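Local coordinates for protein catalase-3 (Neurospora crassa, PDB 4AJ9) that breaks hydrogen peroxide down to dioxygen and water with the help of heme, and so probably protects the cell from peroxide damage, at residues 84-89 against 414-419; 213-218 against 422-427; 440-445 against 484-489; 459-464 against 492-497. One frame throughout, in Å; residues are numbered along the deposited sequence.

How the contacts relate
Two pairs of neighbouring contacts follow each other along the chain, the centres of contacts 2 and 3 about 32 Å apart. Contacts 1 and 2 lie with their centres about 14 Å apart; their segments alternate along the chain, and Ala86 N lies 2.9 Å from Val217 O, probably hydrogen-bonded. Contacts 3 and 4, again about 14 Å between centres, lie in helices 443-450, 454-468, 474-487 and 489-499, where Leu484 of contact 3 packs on Ile464 and Val495 of contact 4. The first pair thus ties the long loop after strand 390-391, which leads to the subunit interfaces, onto the region of the antiparallel barrel sheet, and the second joins helices of one region.

Contact 1: residues 84-89 against 414-419; sequences ITAASF and VGRGFF
The guanidinium group of Arg416 presents its edge to the backbone carbonyl of Ala86, whose oxygen lies in the plane of the group. Arg416 NH2 gives Ala86 O a hydrogen bond of 2.9 Å, a weak one because the N-H...O angle is only 123°. A second flat group, the ring of Phe419, has Gly417 O in its plane at the edge, a neighbour from its own segment. Across the contact the methyl of Ala86 points toward Arg416, and its CB stands 4.2 Å from Arg416 NH2. The nearly extended chi2 (-166°) carries the arginine chain out, and the turn at chi3 (59°) swings the guanidinium so that NH2 meets the carbonyl, while CA of Ala86 and CA of Arg416 remain 9.3 Å apart.

Both segments are connections in the catalase fold: 84-89 belongs to the loop between strands 68-77 and 96-104, whereas the long loop that leads into strand 425-427 contains residues 414-419. The first of them is shaped by an ST turn, in which Ala87 N donates to Thr85 OG1 over 3.1 Å, and Thr85 OG1 is also hydrogen-bonded to Gly336 O. Stronger partners for the arginine lie outside the two segments, since NE forms a salt bridge with Glu130 and NH1 another with Glu219. These carboxylates probably do more than the Ala86 carbonyl to fix the rotation of the group, and they would offset the nearby positive charge of Arg335. Farther along the same loop, the ring of Phe418 meets Phe45 of the second subunit edge-to-face.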
loop_
_atom_site.group_PDB
_atom_site.type_symbol
_atom_site.label_atom_id
_atom_site.label_comp_id
_atom_site.label_asym_id
_atom_site.label_seq_id
_atom_site.Cartn_x
_atom_site.Cartn_y
_atom_site.Cartn_z
ATOM N N ILE C 84 -21.405 26.143 -29.219
ATOM C CA ILE C 84 -20.556 26.632 -28.125
ATOM C C ILE C 84 -19.528 25.619 -27.628
ATOM O O ILE C 84 -18.556 25.997 -26.974
ATOM C CB ILE C 84 -21.375 27.128 -26.903
ATOM C CG1 ILE C 84 -22.319 26.032 -26.411
ATOM C CG2 ILE C 84 -22.151 28.403 -27.255
ATOM C CD1 ILE C 84 -22.959 26.341 -25.073
ATOM N N THR C 85 -19.739 24.339 -27.909
ATOM C CA THR C 85 -18.808 23.317 -27.428
ATOM C C THR C 85 -18.806 22.085 -28.311
ATOM O O THR C 85 -19.849 21.677 -28.814
ATOM C CB THR C 85 -19.125 22.904 -25.970
ATOM O OG1 THR C 85 -18.109 22.014 -25.492
ATOM C CG2 THR C 85 -20.493 22.213 -25.886
ATOM N N ALA C 86 -17.620 21.500 -28.494
ATOM C CA ALA C 86 -17.469 20.217 -29.188
ATOM C C ALA C 86 -17.779 19.033 -28.283
ATOM O O ALA C 86 -17.719 17.882 -28.729
ATOM C CB ALA C 86 -16.053 20.073 -29.738
ATOM N N ALA C 87 -18.073 19.304 -27.012
ATOM C CA ALA C 87 -18.356 18.234 -26.051
ATOM C C ALA C 87 -19.471 17.318 -26.552
ATOM O O ALA C 87 -20.575 17.767 -26.831
ATOM C CB ALA C 87 -18.715 18.816 -24.686
ATOM N N SER C 88 -19.170 16.030 -26.653
ATOM C CA SER C 88 -20.073 15.074 -27.274
ATOM C C SER C 88 -21.384 14.916 -26.503
ATOM O O SER C 88 -22.441 14.736 -27.096
ATOM C CB SER C 88 -19.381 13.713 -27.424
ATOM O OG SER C 88 -20.325 12.698 -27.723
ATOM N N PHE C 89 -21.320 14.978 -25.180
ATOM C CA PHE C 89 -22.527 14.769 -24.390
ATOM C C PHE C 89 -23.508 15.939 -24.522
ATOM O O PHE C 89 -24.664 15.830 -24.121
ATOM C CB PHE C 89 -22.196 14.462 -22.924
ATOM C CG PHE C 89 -21.820 15.670 -22.101
ATOM C CD1 PHE C 89 -20.564 16.251 -22.226
ATOM C CD2 PHE C 89 -22.714 16.203 -21.183
ATOM C CE1 PHE C 89 -20.218 17.348 -21.465
ATOM C CE2 PHE C 89 -22.367 17.295 -20.410
ATOM C CZ PHE C 89 -21.127 17.871 -20.557
ATOM N N VAL C 414 -7.561 15.159 -36.087
ATOM C CA VAL C 414 -7.569 13.711 -36.283
ATOM C C VAL C 414 -8.083 12.969 -35.053
ATOM O O VAL C 414 -7.620 13.210 -33.936
ATOM C CB VAL C 414 -6.162 13.186 -36.613
ATOM C CG1 VAL C 414 -6.180 11.662 -36.763
ATOM C CG2 VAL C 414 -5.628 13.855 -37.875
ATOM N N GLY C 415 -9.047 12.072 -35.265
ATOM C CA GLY C 415 -9.506 11.180 -34.214
ATOM C C GLY C 415 -10.185 11.839 -33.029
ATOM O O GLY C 415 -10.258 11.247 -31.959
ATOM N N ARG C 416 -10.692 13.050 -33.222
ATOM C CA ARG C 416 -11.412 13.765 -32.177
ATOM C C ARG C 416 -10.659 13.765 -30.851
ATOM O O ARG C 416 -11.226 13.499 -29.787
ATOM C CB ARG C 416 -12.830 13.204 -32.012
ATOM C CG ARG C 416 -13.760 13.587 -33.161
ATOM C CD ARG C 416 -15.234 13.341 -32.849
ATOM N NE ARG C 416 -15.705 14.075 -31.671
ATOM C CZ ARG C 416 -16.035 15.369 -31.652
ATOM N NH1 ARG C 416 -15.937 16.107 -32.751
ATOM N NH2 ARG C 416 -16.457 15.933 -30.518
ATOM N N GLY C 417 -9.376 14.093 -30.914
ATOM C CA GLY C 417 -8.561 14.129 -29.717
ATOM C C GLY C 417 -8.840 15.380 -28.906
ATOM O O GLY C 417 -9.425 16.344 -29.407
ATOM N N PHE C 418 -8.448 15.349 -27.640
ATOM C CA PHE C 418 -8.489 16.553 -26.823
ATOM C C PHE C 418 -7.537 17.579 -27.422
ATOM O O PHE C 418 -6.535 17.225 -28.042
ATOM C CB PHE C 418 -8.057 16.252 -25.388
ATOM C CG PHE C 418 -7.995 17.468 -24.522
ATOM C CD1 PHE C 418 -9.135 17.934 -23.887
ATOM C CD2 PHE C 418 -6.802 18.176 -24.375
ATOM C CE1 PHE C 418 -9.087 19.086 -23.100
ATOM C CE2 PHE C 418 -6.745 19.317 -23.588
ATOM C CZ PHE C 418 -7.902 19.766 -22.944
ATOM N N PHE C 419 -7.844 18.858 -27.242
ATOM C CA PHE C 419 -6.877 19.890 -27.592
ATOM C C PHE C 419 -7.031 21.087 -26.680
ATOM O O PHE C 419 -8.145 21.467 -26.297
ATOM C CB PHE C 419 -6.948 20.284 -29.081
ATOM C CG PHE C 419 -8.267 20.876 -29.508
ATOM C CD1 PHE C 419 -9.348 20.059 -29.804
ATOM C CD2 PHE C 419 -8.413 22.251 -29.639
ATOM C CE1 PHE C 419 -10.557 20.596 -30.202
ATOM C CE2 PHE C 419 -9.625 22.800 -30.054
ATOM C CZ PHE C 419 -10.694 21.972 -30.337
#

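Contact 2: residues 213-218 against 422-427; sequences TFRLVT and PGRTAS
Strand 214-217 of the antiparallel sheet meets the approach to strand 425-427 through two arginines, Arg215 and Arg424, which share one acidic partner, Glu341. Arg215 NH1 lies 3.2 Å from Arg424 NE in the conformer described, Arg424 having been modelled in a second one too. Both are donors, so this is a close approach of like charges and not a bond. The aliphatic part of Arg424 passes over one face of the Arg215 guanidinium: its CG sits 3.9 Å above that plane, displaced toward the rim, and its CD is 3.4 Å from Arg215 NH1. The two guanidinium planes are 22° apart. Arg215 runs out extended from CG to NE, whereas Arg424 bends at chi3 (66°), which turns its head group aside after CD has passed across its neighbour.

In this corner of the catalase fold, strand 214-217 pairs with strands 223-232 and 337-338, and strand 425-427 continues a sheet across the interface with the third subunit. Glu341 probably helps to make the close approach of these buried charges tolerable: one carboxylate oxygen takes a salt bridge from Arg215 NH1 and the other from Arg424 NE. Arg215 NE pairs in addition with Glu280, while Arg424 reaches Asp338 through NH1 and Glu43 of the second subunit through NH2. A leucine in place of Arg215 would probably leave Glu280 without this cationic mate, strip Glu341 of one of its two arginines, and remove the flat surface on which CG and CD of Arg424 rest. Beside the pair, Val217 packs on Phe419 and Thr421 of the incoming loop.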
loop_
_atom_site.group_PDB
_atom_site.type_symbol
_atom_site.label_atom_id
_atom_site.label_comp_id
_atom_site.label_asym_id
_atom_site.label_seq_id
_atom_site.Cartn_x
_atom_site.Cartn_y
_atom_site.Cartn_z
ATOM N N THR C 213 -14.240 29.396 -13.417
ATOM C CA THR C 213 -14.425 29.619 -14.835
ATOM C C THR C 213 -13.649 28.532 -15.575
ATOM O O THR C 213 -12.470 28.302 -15.298
ATOM C CB THR C 213 -13.895 31.002 -15.247
ATOM O OG1 THR C 213 -14.419 31.998 -14.354
ATOM C CG2 THR C 213 -14.306 31.332 -16.700
ATOM N N PHE C 214 -14.334 27.852 -16.487
ATOM C CA PHE C 214 -13.707 26.925 -17.421
ATOM C C PHE C 214 -13.841 27.514 -18.816
ATOM O O PHE C 214 -14.236 28.677 -18.962
ATOM C CB PHE C 214 -14.363 25.546 -17.345
ATOM C CG PHE C 214 -14.068 24.803 -16.065
ATOM C CD1 PHE C 214 -14.838 25.025 -14.931
ATOM C CD2 PHE C 214 -13.026 23.887 -15.996
ATOM C CE1 PHE C 214 -14.579 24.352 -13.754
ATOM C CE2 PHE C 214 -12.760 23.195 -14.814
ATOM C CZ PHE C 214 -13.531 23.437 -13.688
ATOM N N ARG C 215 -13.494 26.733 -19.835
ATOM C CA ARG C 215 -13.710 27.154 -21.213
ATOM C C ARG C 215 -14.508 26.115 -21.987
ATOM O O ARG C 215 -14.247 24.912 -21.885
ATOM C CB ARG C 215 -12.375 27.395 -21.930
ATOM C CG ARG C 215 -11.659 28.669 -21.507
ATOM C CD ARG C 215 -10.271 28.787 -22.136
ATOM N NE ARG C 215 -9.813 30.176 -22.089
ATOM C CZ ARG C 215 -8.817 30.620 -21.330
ATOM N NH1 ARG C 215 -8.137 29.775 -20.566
ATOM N NH2 ARG C 215 -8.493 31.910 -21.351
ATOM N N LEU C 216 -15.473 26.585 -22.769
ATOM C CA LEU C 216 -16.094 25.742 -23.787
ATOM C C LEU C 216 -15.377 26.050 -25.088
ATOM O O LEU C 216 -15.083 27.212 -25.375
ATOM C CB LEU C 216 -17.596 26.017 -23.915
ATOM C CG LEU C 216 -18.452 25.700 -22.692
ATOM C CD1 LEU C 216 -19.932 25.911 -23.025
ATOM C CD2 LEU C 216 -18.195 24.260 -22.230
ATOM N N VAL C 217 -15.074 25.005 -25.857
ATOM C CA VAL C 217 -14.284 25.136 -27.072
ATOM C C VAL C 217 -14.980 24.399 -28.204
ATOM O O VAL C 217 -15.338 23.228 -28.062
ATOM C CB VAL C 217 -12.866 24.565 -26.876
ATOM C CG1 VAL C 217 -12.005 24.816 -28.126
ATOM C CG2 VAL C 217 -12.224 25.188 -25.649
ATOM N N THR C 218 -15.211 25.093 -29.317
ATOM C CA THR C 218 -15.871 24.475 -30.462
ATOM C C THR C 218 -14.845 23.743 -31.325
ATOM O O THR C 218 -13.643 23.894 -31.118
ATOM C CB THR C 218 -16.582 25.525 -31.347
ATOM O OG1 THR C 218 -15.625 26.488 -31.796
ATOM C CG2 THR C 218 -17.684 26.235 -30.583
ATOM N N PRO C 422 -6.604 26.733 -28.670
ATOM C CA PRO C 422 -5.470 27.167 -29.491
ATOM C C PRO C 422 -5.043 28.628 -29.260
ATOM O O PRO C 422 -3.870 28.964 -29.450
ATOM C CB PRO C 422 -5.962 26.949 -30.937
ATOM C CG PRO C 422 -7.426 26.727 -30.848
ATOM C CD PRO C 422 -7.728 26.219 -29.473
ATOM N N GLY C 423 -5.963 29.486 -28.844
ATOM C CA GLY C 423 -5.609 30.882 -28.648
ATOM C C GLY C 423 -4.836 31.224 -27.379
ATOM O O GLY C 423 -4.322 32.337 -27.240
ATOM N N ARG C 424 -4.739 30.273 -26.458
ATOM C CA ARG C 424 -4.138 30.549 -25.156
ATOM C C ARG C 424 -2.648 30.847 -25.241
ATOM O O ARG C 424 -1.905 30.168 -25.950
ATOM C CB ARG C 424 -4.415 29.411 -24.173
ATOM C CG ARG C 424 -5.879 29.347 -23.742
ATOM C CD ARG C 424 -6.136 28.167 -22.829
ATOM N NE ARG C 424 -5.452 28.281 -21.538
ATOM C CZ ARG C 424 -5.251 27.243 -20.729
ATOM N NH1 ARG C 424 -5.675 26.039 -21.096
ATOM N NH2 ARG C 424 -4.621 27.397 -19.571
ATOM N N THR C 425 -2.227 31.874 -24.511
ATOM C CA THR C 425 -0.830 32.295 -24.504
ATOM C C THR C 425 -0.330 32.515 -23.086
ATOM O O THR C 425 -1.121 32.742 -22.168
ATOM C CB THR C 425 -0.653 33.625 -25.243
ATOM O OG1 THR C 425 -1.384 34.643 -24.548
ATOM C CG2 THR C 425 -1.165 33.516 -26.669
ATOM N N ALA C 426 0.988 32.455 -22.918
ATOM C CA ALA C 426 1.627 32.824 -21.664
ATOM C C ALA C 426 2.455 34.079 -21.884
ATOM O O ALA C 426 3.135 34.215 -22.905
ATOM C CB ALA C 426 2.505 31.699 -21.152
ATOM N N SER C 427 2.398 34.998 -20.929
ATOM C CA SER C 427 3.159 36.231 -21.045
ATOM C C SER C 427 3.704 36.719 -19.711
ATOM O O SER C 427 2.974 36.834 -18.726
ATOM C CB SER C 427 2.311 37.327 -21.691
ATOM O OG SER C 427 3.130 38.422 -22.056
#

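Contact 3: residues 440-445 against 484-489; sequences DHYTQP and LNKISN
Lys486 lays its aliphatic chain obliquely over one face of the Tyr442 ring, while Ile487 comes to the ring's edge. Lys486 CB makes a CH-pi contact 3.9 Å from the ring centroid, 24° off the normal, and farther out Lys486 CD lies 3.5 Å from Tyr442 CZ. The opposite face is met near its rim by CB of His441, so the ring is flanked on both faces. Ile487 crosses Tyr442 at about a right angle, with CG1 in the ring plane and 3.8 Å from Tyr442 CD1. With CG1 anti to the carbonyl carbon (chi1 -69°), the isoleucine also sends CD1 to within 3.5 Å of Pro445 CB. The tyrosine hydroxyl is hydrogen-bonded to Gln483, on the lysine's helix, which would help to set the direction of the ring.

Tyr442 is the N-cap residue of helix 443-450, and Asp440 organises the turn before it. Asp440 OD1 accepts from Tyr442 N, in an Asx turn, and from Thr443 N at 2.9 Å, while Asp440 OD2 accepts from Thr443 OG1 at 2.6 Å. The packing of Tyr442 and Pro445 on Lys486 and Ile487 joins the start of helix 443-450 to the end of helix 474-487, with helix 187-193 alongside, where Leu187 touches Tyr442, His188 touches Pro445 and Phe191 touches Ile487.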
loop_
_atom_site.group_PDB
_atom_site.type_symbol
_atom_site.label_atom_id
_atom_site.label_comp_id
_atom_site.label_asym_id
_atom_site.label_seq_id
_atom_site.Cartn_x
_atom_site.Cartn_y
_atom_site.Cartn_z
ATOM N N ASP C 440 -9.470 42.212 -3.955
ATOM C CA ASP C 440 -10.672 42.632 -3.225
ATOM C C ASP C 440 -11.371 41.462 -2.532
ATOM O O ASP C 440 -11.934 40.596 -3.190
ATOM C CB ASP C 440 -11.646 43.354 -4.167
ATOM C CG ASP C 440 -12.890 43.877 -3.454
ATOM O OD1 ASP C 440 -13.382 43.221 -2.511
ATOM O OD2 ASP C 440 -13.387 44.952 -3.851
ATOM N N HIS C 441 -11.361 41.463 -1.200
ATOM C CA HIS C 441 -11.876 40.322 -0.448
ATOM C C HIS C 441 -13.199 40.571 0.265
ATOM O O HIS C 441 -13.719 39.669 0.926
ATOM C CB HIS C 441 -10.835 39.866 0.579
ATOM C CG HIS C 441 -9.480 39.629 -0.003
ATOM N ND1 HIS C 441 -9.267 38.775 -1.065
ATOM C CD2 HIS C 441 -8.266 40.126 0.332
ATOM C CE1 HIS C 441 -7.978 38.753 -1.358
ATOM N NE2 HIS C 441 -7.349 39.565 -0.525
ATOM N N TYR C 442 -13.756 41.774 0.117
ATOM C CA TYR C 442 -14.866 42.201 0.957
ATOM C C TYR C 442 -16.117 42.603 0.190
ATOM O O TYR C 442 -17.236 42.477 0.692
ATOM C CB TYR C 442 -14.403 43.360 1.838
ATOM C CG TYR C 442 -13.133 43.053 2.599
ATOM C CD1 TYR C 442 -13.170 42.343 3.792
ATOM C CD2 TYR C 442 -11.893 43.476 2.128
ATOM C CE1 TYR C 442 -12.007 42.064 4.499
ATOM C CE2 TYR C 442 -10.721 43.191 2.824
ATOM C CZ TYR C 442 -10.788 42.491 4.008
ATOM O OH TYR C 442 -9.634 42.223 4.704
ATOM N N THR C 443 -15.928 43.082 -1.034
ATOM C CA THR C 443 -17.048 43.583 -1.821
ATOM C C THR C 443 -18.118 42.517 -2.042
ATOM O O THR C 443 -19.308 42.775 -1.837
ATOM C CB THR C 443 -16.575 44.190 -3.162
ATOM O OG1 THR C 443 -15.766 45.344 -2.900
ATOM C CG2 THR C 443 -17.760 44.583 -4.018
ATOM N N GLN C 444 -17.717 41.309 -2.430
ATOM C CA GLN C 444 -18.733 40.300 -2.692
ATOM C C GLN C 444 -19.372 39.678 -1.452
ATOM O O GLN C 444 -20.559 39.376 -1.465
ATOM C CB GLN C 444 -18.261 39.260 -3.710
ATOM C CG GLN C 444 -18.197 39.851 -5.094
ATOM C CD GLN C 444 -18.315 38.815 -6.177
ATOM O OE1 GLN C 444 -18.318 37.604 -5.908
ATOM N NE2 GLN C 444 -18.396 39.275 -7.413
ATOM N N PRO C 445 -18.594 39.483 -0.380
ATOM C CA PRO C 445 -19.292 39.087 0.846
ATOM C C PRO C 445 -20.384 40.095 1.183
ATOM O O PRO C 445 -21.494 39.699 1.542
ATOM C CB PRO C 445 -18.186 39.110 1.897
ATOM C CG PRO C 445 -16.954 38.742 1.128
ATOM C CD PRO C 445 -17.128 39.406 -0.231
ATOM N N LEU C 484 -14.854 41.375 9.820
ATOM C CA LEU C 484 -16.279 41.479 9.518
ATOM C C LEU C 484 -16.636 42.934 9.254
ATOM O O LEU C 484 -17.443 43.230 8.382
ATOM C CB LEU C 484 -17.129 40.953 10.672
ATOM C CG LEU C 484 -17.026 39.450 10.927
ATOM C CD1 LEU C 484 -17.842 39.089 12.163
ATOM C CD2 LEU C 484 -17.494 38.659 9.703
ATOM N N ASN C 485 -16.025 43.828 10.030
ATOM C CA ASN C 485 -16.292 45.252 9.925
ATOM C C ASN C 485 -15.945 45.841 8.561
ATOM O O ASN C 485 -16.474 46.890 8.182
ATOM C CB ASN C 485 -15.527 46.025 11.003
ATOM C CG ASN C 485 -15.955 47.489 11.079
ATOM O OD1 ASN C 485 -17.141 47.792 11.019
ATOM N ND2 ASN C 485 -14.990 48.392 11.185
ATOM N N LYS C 486 -15.037 45.188 7.839
ATOM C CA LYS C 486 -14.636 45.655 6.517
ATOM C C LYS C 486 -15.696 45.290 5.494
ATOM O O LYS C 486 -15.753 45.849 4.396
ATOM C CB LYS C 486 -13.285 45.061 6.112
ATOM C CG LYS C 486 -12.102 45.691 6.805
ATOM C CD LYS C 486 -10.823 45.026 6.348
ATOM C CE LYS C 486 -9.634 45.427 7.215
ATOM N NZ LYS C 486 -9.237 46.850 7.033
ATOM N N ILE C 487 -16.543 44.345 5.868
ATOM C CA ILE C 487 -17.629 43.910 5.015
ATOM C C ILE C 487 -18.890 44.723 5.292
ATOM O O ILE C 487 -19.545 45.204 4.369
ATOM C CB ILE C 487 -17.939 42.417 5.240
ATOM C CG1 ILE C 487 -16.788 41.548 4.724
ATOM C CG2 ILE C 487 -19.223 42.032 4.553
ATOM C CD1 ILE C 487 -16.949 40.070 5.068
ATOM N N SER C 488 -19.223 44.861 6.572
ATOM C CA SER C 488 -20.413 45.589 6.987
ATOM C C SER C 488 -20.285 46.012 8.443
ATOM O O SER C 488 -20.117 45.180 9.331
ATOM C CB SER C 488 -21.658 44.721 6.801
ATOM O OG SER C 488 -22.782 45.283 7.453
ATOM N N ASN C 489 -20.338 47.314 8.683
ATOM C CA ASN C 489 -20.300 47.818 10.044
ATOM C C ASN C 489 -21.436 47.273 10.913
ATOM O O ASN C 489 -21.215 46.939 12.075
ATOM C CB ASN C 489 -20.276 49.352 10.061
ATOM C CG ASN C 489 -20.239 49.912 11.465
ATOM O OD1 ASN C 489 -21.211 50.505 11.928
ATOM N ND2 ASN C 489 -19.115 49.719 12.158
#

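Contact 4: residues 459-464 against 492-497; sequences FVINAI and AKRVAV
Helices 459-464 and 492-497 run in broadly the same direction, their axes 9.3 Å apart at closest approach and crossing at -41°, with Ile461 and Val495 the nearest pair by CA. Ile461 puts its CD1 methyl over the centre of the Arg494 guanidinium, 3.2 Å from Arg494 CZ, a tight fit of a methyl on a flat cation. The arginine turns this face to the isoleucine by bending at chi3 (77°). One turn farther along, Ile464 crosses Val495 at about a right angle, and Ile464 CG2 lies 3.7 Å from CG2 of the valine.

These helices belong to the catalase-related helical region, and helix 474-487, which stands between them in the sequence, packs against both, its Leu481 touching Val495 and Ala496. The nitrogens of the guanidinium have polar partners outside the two segments, with NE in a salt bridge to Asp677, NH1 in another to Asp490, and NH2 hydrogen-bonded to Gln458. Exchanging Arg494 for an alanine would probably leave Asp677 and Asp490 without this positive partner and uncover the CD1 methyl of Ile461. Nearby, Phe459 meets Phe674 edge-to-face.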
loop_
_atom_site.group_PDB
_atom_site.type_symbol
_atom_site.label_atom_id
_atom_site.label_comp_id
_atom_site.label_asym_id
_atom_site.label_seq_id
_atom_site.Cartn_x
_atom_site.Cartn_y
_atom_site.Cartn_z
ATOM N N PHE C 459 -29.948 34.942 10.335
ATOM C CA PHE C 459 -29.415 33.586 10.469
ATOM C C PHE C 459 -27.898 33.583 10.304
ATOM O O PHE C 459 -27.182 32.918 11.057
ATOM C CB PHE C 459 -30.053 32.638 9.457
ATOM C CG PHE C 459 -31.475 32.265 9.778
ATOM C CD1 PHE C 459 -31.919 32.243 11.082
ATOM C CD2 PHE C 459 -32.360 31.921 8.769
ATOM C CE1 PHE C 459 -33.220 31.886 11.375
ATOM C CE2 PHE C 459 -33.659 31.571 9.057
ATOM C CZ PHE C 459 -34.084 31.550 10.364
ATOM N N VAL C 460 -27.416 34.320 9.305
ATOM C CA VAL C 460 -25.978 34.458 9.078
ATOM C C VAL C 460 -25.292 35.052 10.307
ATOM O O VAL C 460 -24.298 34.513 10.805
ATOM C CB VAL C 460 -25.680 35.340 7.844
ATOM C CG1 VAL C 460 -24.205 35.724 7.797
ATOM C CG2 VAL C 460 -26.135 34.648 6.531
ATOM N N ILE C 461 -25.831 36.155 10.815
ATOM C CA ILE C 461 -25.246 36.809 11.982
ATOM C C ILE C 461 -25.245 35.889 13.210
ATOM O O ILE C 461 -24.266 35.819 13.954
ATOM C CB ILE C 461 -26.001 38.120 12.304
ATOM C CG1 ILE C 461 -25.484 39.250 11.414
ATOM C CG2 ILE C 461 -25.834 38.496 13.775
ATOM C CD1 ILE C 461 -26.441 40.415 11.296
ATOM N N ASN C 462 -26.364 35.206 13.423
ATOM C CA ASN C 462 -26.504 34.291 14.546
ATOM C C ASN C 462 -25.582 33.079 14.444
ATOM O O ASN C 462 -25.128 32.558 15.455
ATOM C CB ASN C 462 -27.961 33.849 14.709
ATOM C CG ASN C 462 -28.838 34.951 15.279
ATOM O OD1 ASN C 462 -28.338 35.992 15.718
ATOM N ND2 ASN C 462 -30.137 34.724 15.290
ATOM N N ALA C 463 -25.325 32.625 13.223
ATOM C CA ALA C 463 -24.383 31.534 13.018
ATOM C C ALA C 463 -22.973 32.016 13.363
ATOM O O ALA C 463 -22.203 31.323 14.035
ATOM C CB ALA C 463 -24.460 31.023 11.580
ATOM N N ILE C 464 -22.634 33.220 12.915
ATOM C CA ILE C 464 -21.328 33.792 13.239
ATOM C C ILE C 464 -21.195 34.006 14.742
ATOM O O ILE C 464 -20.148 33.711 15.326
ATOM C CB ILE C 464 -21.075 35.116 12.494
ATOM C CG1 ILE C 464 -21.103 34.885 10.974
ATOM C CG2 ILE C 464 -19.741 35.725 12.934
ATOM C CD1 ILE C 464 -21.036 36.191 10.129
ATOM N N ALA C 492 -20.716 43.627 11.947
ATOM C CA ALA C 492 -19.704 43.551 12.993
ATOM C C ALA C 492 -20.276 43.992 14.343
ATOM O O ALA C 492 -19.991 43.378 15.370
ATOM C CB ALA C 492 -18.475 44.379 12.616
ATOM N N LYS C 493 -21.082 45.052 14.338
ATOM C CA LYS C 493 -21.761 45.509 15.558
ATOM C C LYS C 493 -22.622 44.397 16.161
ATOM O O LYS C 493 -22.516 44.068 17.357
ATOM C CB LYS C 493 -22.603 46.768 15.276
ATOM C CG LYS C 493 -21.769 48.057 15.181
ATOM C CD LYS C 493 -22.538 49.193 14.506
ATOM C CE LYS C 493 -23.710 49.671 15.343
ATOM N NZ LYS C 493 -23.258 50.384 16.573
ATOM N N ARG C 494 -23.450 43.789 15.324
ATOM C CA ARG C 494 -24.370 42.772 15.804
ATOM C C ARG C 494 -23.639 41.524 16.314
ATOM O O ARG C 494 -24.013 40.960 17.341
ATOM C CB ARG C 494 -25.415 42.461 14.728
ATOM C CG ARG C 494 -26.396 43.616 14.553
ATOM C CD ARG C 494 -27.047 43.636 13.187
ATOM N NE ARG C 494 -28.101 42.638 13.055
ATOM C CZ ARG C 494 -28.838 42.484 11.959
ATOM N NH1 ARG C 494 -28.637 43.265 10.896
ATOM N NH2 ARG C 494 -29.776 41.556 11.917
ATOM N N VAL C 495 -22.575 41.122 15.623
ATOM C CA VAL C 495 -21.742 40.013 16.086
ATOM C C VAL C 495 -20.993 40.392 17.364
ATOM O O VAL C 495 -20.958 39.624 18.323
ATOM C CB VAL C 495 -20.730 39.560 15.003
ATOM C CG1 VAL C 495 -19.672 38.632 15.603
ATOM C CG2 VAL C 495 -21.460 38.898 13.825
ATOM N N ALA C 496 -20.403 41.582 17.374
ATOM C CA ALA C 496 -19.664 42.063 18.539
ATOM C C ALA C 496 -20.489 41.943 19.818
ATOM O O ALA C 496 -19.955 41.627 20.876
ATOM C CB ALA C 496 -19.212 43.513 18.333
ATOM N N VAL C 497 -21.790 42.195 19.723
ATOM C CA VAL C 497 -22.646 42.113 20.904
ATOM C C VAL C 497 -22.495 40.763 21.589
ATOM O O VAL C 497 -22.275 40.691 22.797
ATOM C CB VAL C 497 -24.124 42.326 20.561
ATOM C CG1 VAL C 497 -24.998 41.965 21.769
ATOM C CG2 VAL C 497 -24.364 43.767 20.139
#